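Side-chain contacts in chorismate mutase and shikimate 5-dehydrogenase fusion protein (Clostridium acetobutylicum, PDB 3FBT), which probably catalyses the reversible NADPH-linked reduction of 3-dehydroshikimate to shikimate, the chain here being the dehydrogenase part of the fusion protein: residues 103-108 against 237-242; 243-248 against 254-259; 107-112 against 138-143. All coordinates share one frame; numbering follows the deposited sequence.

Interaction 1: 103-108 against 237-242; sequences NTDYIG and LYMLVS. With SO4 (sulfate ion), chain G.
M239 lies lengthwise against the first turn of helix 105-115, its CG over G108 and its methyl end reaching back to D105. Its CG stands anti to the backbone N (chi1 178°), and the two torsions beyond are also extended, so the chain is straight and spans the rise from G108 to D105. M239 CG rests 3.6 Å from G108 C. At the far end, M239 CE comes 3.4 Å from D105 O. The same methyl touches D105 at CB, whose bond from CA points away from helix 237-252. An unbranched, pliable thioether suits a place where the surface to be followed is mostly backbone. Glycine suits the other side: with no side chain at G108, the two backbones approach until the CA atoms of G108 and M239 are 4.4 Å apart. One turn on from M239, S242 sets its CB 3.9 Å from G108 CA.

These are the two helices that, in the shikimate dehydrogenase fold, join the substrate-binding domain to the Rossmann domain. D105 is a predicted shikimate ligand, and its side chain adjoins that of N90, another one.

S242 is small enough for the close packing and hides its hydroxyl in its own helix: OG donates to Y238 O at 2.7 Å. The amide N of S242 bonds to the same oxygen from the opposite face of the carbonyl plane. Just before helix 105-115, N103 makes a capping bond, its OD1 accepting from Y106 N at 3.2 Å in an almost straight line (169°). Its amide ND2 turns to A88 O. N103 N donates to O2 of a sulfate ion, probably from the crystallisation liquor, at 2.8 Å; S80 OG also binds this ion.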
# COMPACT_ATOMS: atom_id res chain seq x y z
N ASN A 103 14.00 -17.34 0.09
CA ASN A 103 13.36 -18.13 1.07
C ASN A 103 13.97 -17.83 2.39
O ASN A 103 15.07 -18.26 2.66
CB ASN A 103 13.52 -19.62 0.78
CG ASN A 103 12.62 -20.45 1.67
OD1 ASN A 103 12.74 -20.40 2.87
ND2 ASN A 103 11.64 -21.11 1.10
N THR A 104 13.25 -17.10 3.24
CA THR A 104 13.77 -16.74 4.56
C THR A 104 13.19 -17.59 5.71
O THR A 104 13.56 -17.37 6.83
CB THR A 104 13.43 -15.27 4.87
OG1 THR A 104 12.03 -15.17 4.85
CG2 THR A 104 14.03 -14.29 3.77
N ASP A 105 12.33 -18.59 5.44
CA ASP A 105 12.07 -19.67 6.44
C ASP A 105 13.36 -20.44 6.80
O ASP A 105 13.61 -20.76 7.99
CB ASP A 105 11.05 -20.69 5.91
CG ASP A 105 9.65 -20.07 5.76
OD1 ASP A 105 9.31 -19.22 6.63
OD2 ASP A 105 8.94 -20.37 4.77
N TYR A 106 14.11 -20.80 5.77
CA TYR A 106 15.41 -21.48 5.93
C TYR A 106 16.30 -20.68 6.88
O TYR A 106 16.93 -21.23 7.83
CB TYR A 106 16.07 -21.57 4.56
CG TYR A 106 17.43 -22.25 4.57
CD1 TYR A 106 17.54 -23.59 4.27
CD2 TYR A 106 18.60 -21.55 4.93
CE1 TYR A 106 18.78 -24.25 4.29
CE2 TYR A 106 19.87 -22.19 4.97
CZ TYR A 106 19.94 -23.56 4.65
OH TYR A 106 21.15 -24.27 4.65
N ILE A 107 16.33 -19.35 6.68
CA ILE A 107 17.26 -18.49 7.45
C ILE A 107 16.72 -18.39 8.85
O ILE A 107 17.44 -18.48 9.84
CB ILE A 107 17.36 -17.08 6.84
CG1 ILE A 107 17.81 -17.18 5.39
CG2 ILE A 107 18.34 -16.23 7.63
CD1 ILE A 107 18.29 -15.85 4.76
N GLY A 108 15.41 -18.18 8.96
CA GLY A 108 14.82 -18.10 10.31
C GLY A 108 15.06 -19.40 11.12
O GLY A 108 15.26 -19.36 12.35
N LEU A 237 9.03 -18.96 18.04
CA LEU A 237 9.01 -17.49 18.07
C LEU A 237 10.27 -16.83 17.50
O LEU A 237 10.18 -15.91 16.67
CB LEU A 237 8.69 -16.97 19.46
CG LEU A 237 8.42 -15.49 19.62
CD1 LEU A 237 7.42 -14.96 18.53
CD2 LEU A 237 7.85 -15.35 21.04
N TYR A 238 11.44 -17.36 17.85
CA TYR A 238 12.63 -16.79 17.34
C TYR A 238 12.71 -16.93 15.81
O TYR A 238 13.28 -16.09 15.12
CB TYR A 238 13.86 -17.40 18.02
CG TYR A 238 15.02 -16.47 17.93
CD1 TYR A 238 15.11 -15.35 18.76
CD2 TYR A 238 16.00 -16.67 16.98
CE1 TYR A 238 16.16 -14.45 18.62
CE2 TYR A 238 17.09 -15.79 16.85
CZ TYR A 238 17.14 -14.68 17.67
OH TYR A 238 18.23 -13.82 17.54
N MET A 239 12.18 -18.02 15.27
CA MET A 239 12.18 -18.21 13.86
C MET A 239 11.27 -17.14 13.20
O MET A 239 11.66 -16.54 12.26
CB MET A 239 11.67 -19.64 13.52
CG MET A 239 11.58 -19.93 11.98
SD MET A 239 11.11 -21.71 11.67
CE MET A 239 10.94 -21.77 9.90
N LEU A 240 10.05 -16.96 13.69
CA LEU A 240 9.16 -15.96 13.17
C LEU A 240 9.82 -14.59 13.15
O LEU A 240 9.76 -13.88 12.15
CB LEU A 240 7.90 -15.91 14.01
CG LEU A 240 6.80 -14.96 13.49
CD1 LEU A 240 6.18 -15.49 12.16
CD2 LEU A 240 5.74 -14.89 14.62
N VAL A 241 10.46 -14.20 14.26
CA VAL A 241 11.06 -12.89 14.36
C VAL A 241 12.22 -12.79 13.48
O VAL A 241 12.38 -11.79 12.79
CB VAL A 241 11.41 -12.50 15.83
CG1 VAL A 241 12.25 -11.24 15.86
CG2 VAL A 241 10.11 -12.30 16.56
N SER A 242 13.00 -13.85 13.37
CA SER A 242 14.17 -13.82 12.44
C SER A 242 13.83 -13.88 10.98
O SER A 242 14.54 -13.33 10.14
CB SER A 242 15.13 -15.00 12.72
OG SER A 242 15.50 -14.90 14.09
S SO4 G . 17.83 -17.22 0.93
O1 SO4 G . 18.12 -18.56 1.51
O2 SO4 G . 16.76 -17.39 -0.04
O3 SO4 G . 17.50 -16.41 2.11
O4 SO4 G . 19.00 -16.47 0.42

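Interaction 2: 243-248 against 254-259; sequences QAAASE and ISIDEI
S247 OG is gripped by N63 ND2 and T104 OG1, and weakly by T91 OG1, on the side of helix 237-252 turned away from the contact that its neighbours A245 and E248 make with I254 and I256. A small hydroxyl suits that buried polar side; on the other, the helix offers a methyl, a methylene and backbone oxygens to two isoleucines.

I256 is the principal intruder. Its CG1 lies beside the backbone N (chi1 -62°) and the chain then runs extended, which carries CD1 into the angle between A245 and E248, one turn apart. I256 CD1 sits 3.6 Å from A245 O. Beside it, E248 CB is 3.9 Å from I256 CD1, and A245 CB touches the same methyl. Alanine, with its single methyl, lets the longer isoleucine come this close to the helix. I256 also touches I27 of helix 19-31, and its backbone N is bonded to E249 OE1.

Of its side chain, E248 offers CB to I256. Bent at chi2 (-62°), the chain takes the carboxylate away, where OE2 is hydrogen-bonded to H24 ND1 of helix 19-31 and OE1 weakly to N252 ND2. I254 adds CG1, 3.9 Å from E248 O.

Residues 254-257 belong to the connection between the last two helices, 237-252 and 258-273, and fold back on the first of them, which holds Q243, predicted to bind shikimate. No hydrogen bond links the two segments: what joins them is non-directional packing, while the buried polar groups of E248 and S247 find their partners in other parts of the fold.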
# COMPACT_ATOMS: atom_id res chain seq x y z
N GLN A 243 12.83 -14.68 10.63
CA GLN A 243 12.39 -14.67 9.25
C GLN A 243 11.90 -13.28 8.87
O GLN A 243 12.17 -12.82 7.81
CB GLN A 243 11.34 -15.76 8.96
CG GLN A 243 10.89 -15.81 7.55
CD GLN A 243 9.59 -14.99 7.33
OE1 GLN A 243 9.56 -13.95 6.61
NE2 GLN A 243 8.51 -15.48 7.91
N ALA A 244 11.18 -12.60 9.73
CA ALA A 244 10.73 -11.27 9.32
C ALA A 244 11.96 -10.26 9.16
O ALA A 244 12.04 -9.49 8.18
CB ALA A 244 9.71 -10.79 10.33
N ALA A 245 12.91 -10.30 10.13
CA ALA A 245 14.16 -9.49 10.03
C ALA A 245 14.88 -9.76 8.73
O ALA A 245 15.32 -8.85 7.96
CB ALA A 245 15.13 -9.77 11.28
N ALA A 246 14.98 -11.03 8.42
CA ALA A 246 15.69 -11.36 7.20
C ALA A 246 14.95 -10.86 5.93
O ALA A 246 15.57 -10.54 4.94
CB ALA A 246 16.03 -12.89 7.12
N SER A 247 13.62 -10.86 5.93
CA SER A 247 12.94 -10.35 4.75
C SER A 247 13.29 -8.90 4.59
O SER A 247 13.49 -8.43 3.45
CB SER A 247 11.39 -10.58 4.82
OG SER A 247 11.17 -12.00 4.85
N GLU A 248 13.29 -8.18 5.73
CA GLU A 248 13.41 -6.73 5.71
C GLU A 248 14.83 -6.39 5.26
O GLU A 248 15.03 -5.34 4.60
CB GLU A 248 13.18 -6.10 7.08
CG GLU A 248 11.73 -6.03 7.53
CD GLU A 248 10.84 -5.18 6.64
OE1 GLU A 248 11.35 -4.33 5.85
OE2 GLU A 248 9.60 -5.38 6.71
N ILE A 254 19.63 -3.82 4.07
CA ILE A 254 20.22 -3.40 5.36
C ILE A 254 20.61 -4.65 6.16
O ILE A 254 20.28 -5.75 5.75
CB ILE A 254 19.19 -2.59 6.22
CG1 ILE A 254 17.85 -3.34 6.36
CG2 ILE A 254 18.96 -1.18 5.67
CD1 ILE A 254 16.92 -2.77 7.49
N SER A 255 21.19 -4.48 7.36
CA SER A 255 21.41 -5.58 8.29
C SER A 255 20.78 -5.20 9.57
O SER A 255 20.97 -4.09 10.02
CB SER A 255 22.90 -5.81 8.52
OG SER A 255 23.50 -5.88 7.26
N ILE A 256 20.04 -6.12 10.17
CA ILE A 256 19.33 -5.84 11.40
C ILE A 256 20.02 -6.54 12.56
O ILE A 256 20.24 -7.72 12.49
CB ILE A 256 17.88 -6.31 11.28
CG1 ILE A 256 17.20 -5.53 10.13
CG2 ILE A 256 17.13 -6.09 12.55
CD1 ILE A 256 15.79 -5.86 9.99
N ASP A 257 20.38 -5.77 13.59
CA ASP A 257 21.21 -6.24 14.70
C ASP A 257 20.56 -7.42 15.34
O ASP A 257 19.33 -7.46 15.47
CB ASP A 257 21.36 -5.12 15.76
CG ASP A 257 22.43 -4.10 15.40
OD1 ASP A 257 23.25 -4.43 14.51
OD2 ASP A 257 22.45 -2.97 16.00
N GLU A 258 21.34 -8.41 15.74
CA GLU A 258 20.76 -9.45 16.58
C GLU A 258 20.02 -8.87 17.78
O GLU A 258 19.09 -9.49 18.32
CB GLU A 258 21.84 -10.37 17.08
CG GLU A 258 21.30 -11.34 18.10
CD GLU A 258 22.28 -12.47 18.31
OE1 GLU A 258 23.31 -12.49 17.56
OE2 GLU A 258 22.03 -13.33 19.19
N ILE A 259 20.45 -7.66 18.18
CA ILE A 259 19.92 -6.91 19.33
C ILE A 259 18.48 -6.46 19.13
O ILE A 259 17.65 -6.54 20.00
CB ILE A 259 20.73 -5.59 19.47
CG1 ILE A 259 22.22 -5.87 19.70
CG2 ILE A 259 20.06 -4.62 20.41
CD1 ILE A 259 22.53 -6.88 20.80

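Interaction 3: 107-112 against 138-143; sequences IGFGKM and LQYLKD
The edge of the F109 ring is directed at the face of Y140 in an offset edge-to-face pair, the planes at 86° and the centroids 5.6 Å apart. The nearest atoms are F109 CD2 and Y140 CD2, at 3.8 Å. Both residues hold CG anti to the backbone N, which throws each ring outward from its helix into the gap between the two. Y140 has chi2 near 89°, standing its ring square to the CA-CB-CG plane so that the flank passes over helix 105-115 at G110. There Y140 CZ comes 3.5 Å from G110 CA. G110 N lies above one face of the Y140 ring, 4.2 Å from its plane and offset toward the rim. The absence of a side chain at G110 is what allows a broad aromatic to settle directly on the backbone.

Around this wedge the helices are 10.0 Å apart at closest approach and cross at -55°. Helix 105-115 is one of the linkers between the two domains of the shikimate dehydrogenase fold, whereas helix 134-143 belongs to the Rossmann domain and follows the glycine-rich segment G129-A133, predicted to bind NADP(+).

L141 meets the same edge of F109, further along at CE2: its CD2 lies near the ring plane, 4.3 Å from F109 CE2. A branched leucine fits here, since L141 also packs on C125, V127 and I149 of the sheet beneath. F109 in turn touches M239 and L213. Y140 has a second aromatic neighbour, Y106, edge-to-face, whose OH is hydrogen-bonded to D143 OD2. The other oxygen of that carboxylate, D143 OD1, accepts from Q139 NE2 at 3.2 Å, the donor approaching from above the carboxylate plane.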
# COMPACT_ATOMS: atom_id res chain seq x y z
N ILE A 107 16.33 -19.35 6.68
CA ILE A 107 17.26 -18.49 7.45
C ILE A 107 16.72 -18.39 8.85
O ILE A 107 17.44 -18.48 9.84
CB ILE A 107 17.36 -17.08 6.84
CG1 ILE A 107 17.81 -17.18 5.39
CG2 ILE A 107 18.34 -16.23 7.63
CD1 ILE A 107 18.29 -15.85 4.76
N GLY A 108 15.41 -18.18 8.96
CA GLY A 108 14.82 -18.10 10.31
C GLY A 108 15.06 -19.40 11.12
O GLY A 108 15.26 -19.36 12.35
N PHE A 109 14.94 -20.53 10.47
CA PHE A 109 15.00 -21.81 11.19
C PHE A 109 16.45 -21.94 11.76
O PHE A 109 16.64 -22.22 12.93
CB PHE A 109 14.69 -22.97 10.24
CG PHE A 109 14.74 -24.34 10.93
CD1 PHE A 109 13.83 -24.67 11.91
CD2 PHE A 109 15.75 -25.22 10.65
CE1 PHE A 109 13.90 -25.92 12.54
CE2 PHE A 109 15.81 -26.46 11.28
CZ PHE A 109 14.89 -26.80 12.22
N GLY A 110 17.43 -21.65 10.93
CA GLY A 110 18.82 -21.67 11.39
C GLY A 110 19.08 -20.70 12.53
O GLY A 110 19.88 -21.01 13.42
N LYS A 111 18.43 -19.53 12.54
CA LYS A 111 18.74 -18.60 13.61
C LYS A 111 18.21 -19.13 14.93
O LYS A 111 18.78 -18.87 16.02
CB LYS A 111 18.21 -17.17 13.36
CG LYS A 111 18.78 -16.48 12.10
CD LYS A 111 20.06 -15.69 12.30
CE LYS A 111 20.71 -15.36 10.88
NZ LYS A 111 22.02 -14.59 10.88
N MET A 112 17.08 -19.83 14.84
CA MET A 112 16.43 -20.39 16.00
C MET A 112 17.29 -21.52 16.69
O MET A 112 17.43 -21.56 17.92
CB MET A 112 15.05 -20.89 15.61
CG MET A 112 14.21 -21.36 16.78
SD MET A 112 12.74 -22.38 16.32
CE MET A 112 13.21 -23.26 14.93
N LEU A 138 14.14 -29.35 6.04
CA LEU A 138 14.87 -30.52 5.51
C LEU A 138 16.09 -30.08 4.69
O LEU A 138 17.16 -30.69 4.79
CB LEU A 138 13.95 -31.38 4.61
CG LEU A 138 12.78 -32.06 5.33
CD1 LEU A 138 11.67 -32.56 4.38
CD2 LEU A 138 13.26 -33.22 6.29
N GLN A 139 15.97 -29.02 3.89
CA GLN A 139 17.16 -28.52 3.21
C GLN A 139 18.22 -28.07 4.22
O GLN A 139 19.41 -28.36 4.06
CB GLN A 139 16.84 -27.36 2.27
CG GLN A 139 18.01 -26.97 1.47
CD GLN A 139 18.36 -28.07 0.51
OE1 GLN A 139 17.48 -28.77 0.02
NE2 GLN A 139 19.66 -28.24 0.24
N TYR A 140 17.79 -27.33 5.26
CA TYR A 140 18.75 -26.90 6.27
C TYR A 140 19.47 -28.07 6.98
O TYR A 140 20.69 -28.03 7.07
CB TYR A 140 18.08 -26.02 7.29
CG TYR A 140 19.01 -25.44 8.31
CD1 TYR A 140 19.67 -24.20 8.09
CD2 TYR A 140 19.24 -26.11 9.48
CE1 TYR A 140 20.57 -23.67 9.03
CE2 TYR A 140 20.15 -25.60 10.44
CZ TYR A 140 20.78 -24.39 10.23
OH TYR A 140 21.60 -23.94 11.24
N LEU A 141 18.73 -29.08 7.46
CA LEU A 141 19.32 -30.22 8.18
C LEU A 141 20.38 -30.94 7.36
O LEU A 141 21.46 -31.32 7.86
CB LEU A 141 18.27 -31.24 8.58
CG LEU A 141 17.10 -30.81 9.45
CD1 LEU A 141 16.06 -31.95 9.51
CD2 LEU A 141 17.60 -30.35 10.84
N LYS A 142 20.09 -31.09 6.10
CA LYS A 142 20.95 -31.71 5.19
C LYS A 142 22.16 -30.80 4.86
O LYS A 142 23.29 -31.27 4.79
CB LYS A 142 20.16 -32.01 3.93
CG LYS A 142 21.05 -32.01 2.75
CD LYS A 142 20.39 -32.71 1.54
CE LYS A 142 21.44 -33.03 0.48
NZ LYS A 142 21.91 -31.74 -0.13
N ASP A 143 21.92 -29.50 4.65
CA ASP A 143 23.01 -28.59 4.43
C ASP A 143 23.95 -28.61 5.61
O ASP A 143 25.10 -28.30 5.43
CB ASP A 143 22.56 -27.14 4.22
CG ASP A 143 22.02 -26.93 2.88
OD1 ASP A 143 22.27 -27.79 2.00
OD2 ASP A 143 21.31 -25.91 2.70

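Interaction 1 lies near the middle of the chain, its centre about 10 Å from that of interaction 2 and about 9 Å from that of interaction 3, while the latter two centres are about 16 Å apart. Helix 105-115 serves interactions 1 and 3, which share I107 and G108; helix 237-252 serves interactions 1 and 2. Interactions 1 and 3 start from the same part of the chain, and interaction 2 follows both. Of the paired linkers, helix 105-115 packs on helix 134-143 of the Rossmann domain, while helix 237-252 packs on the connection to the last helix, 258-273; predicted shikimate ligands D105 and Q243 lie on the linkers themselves.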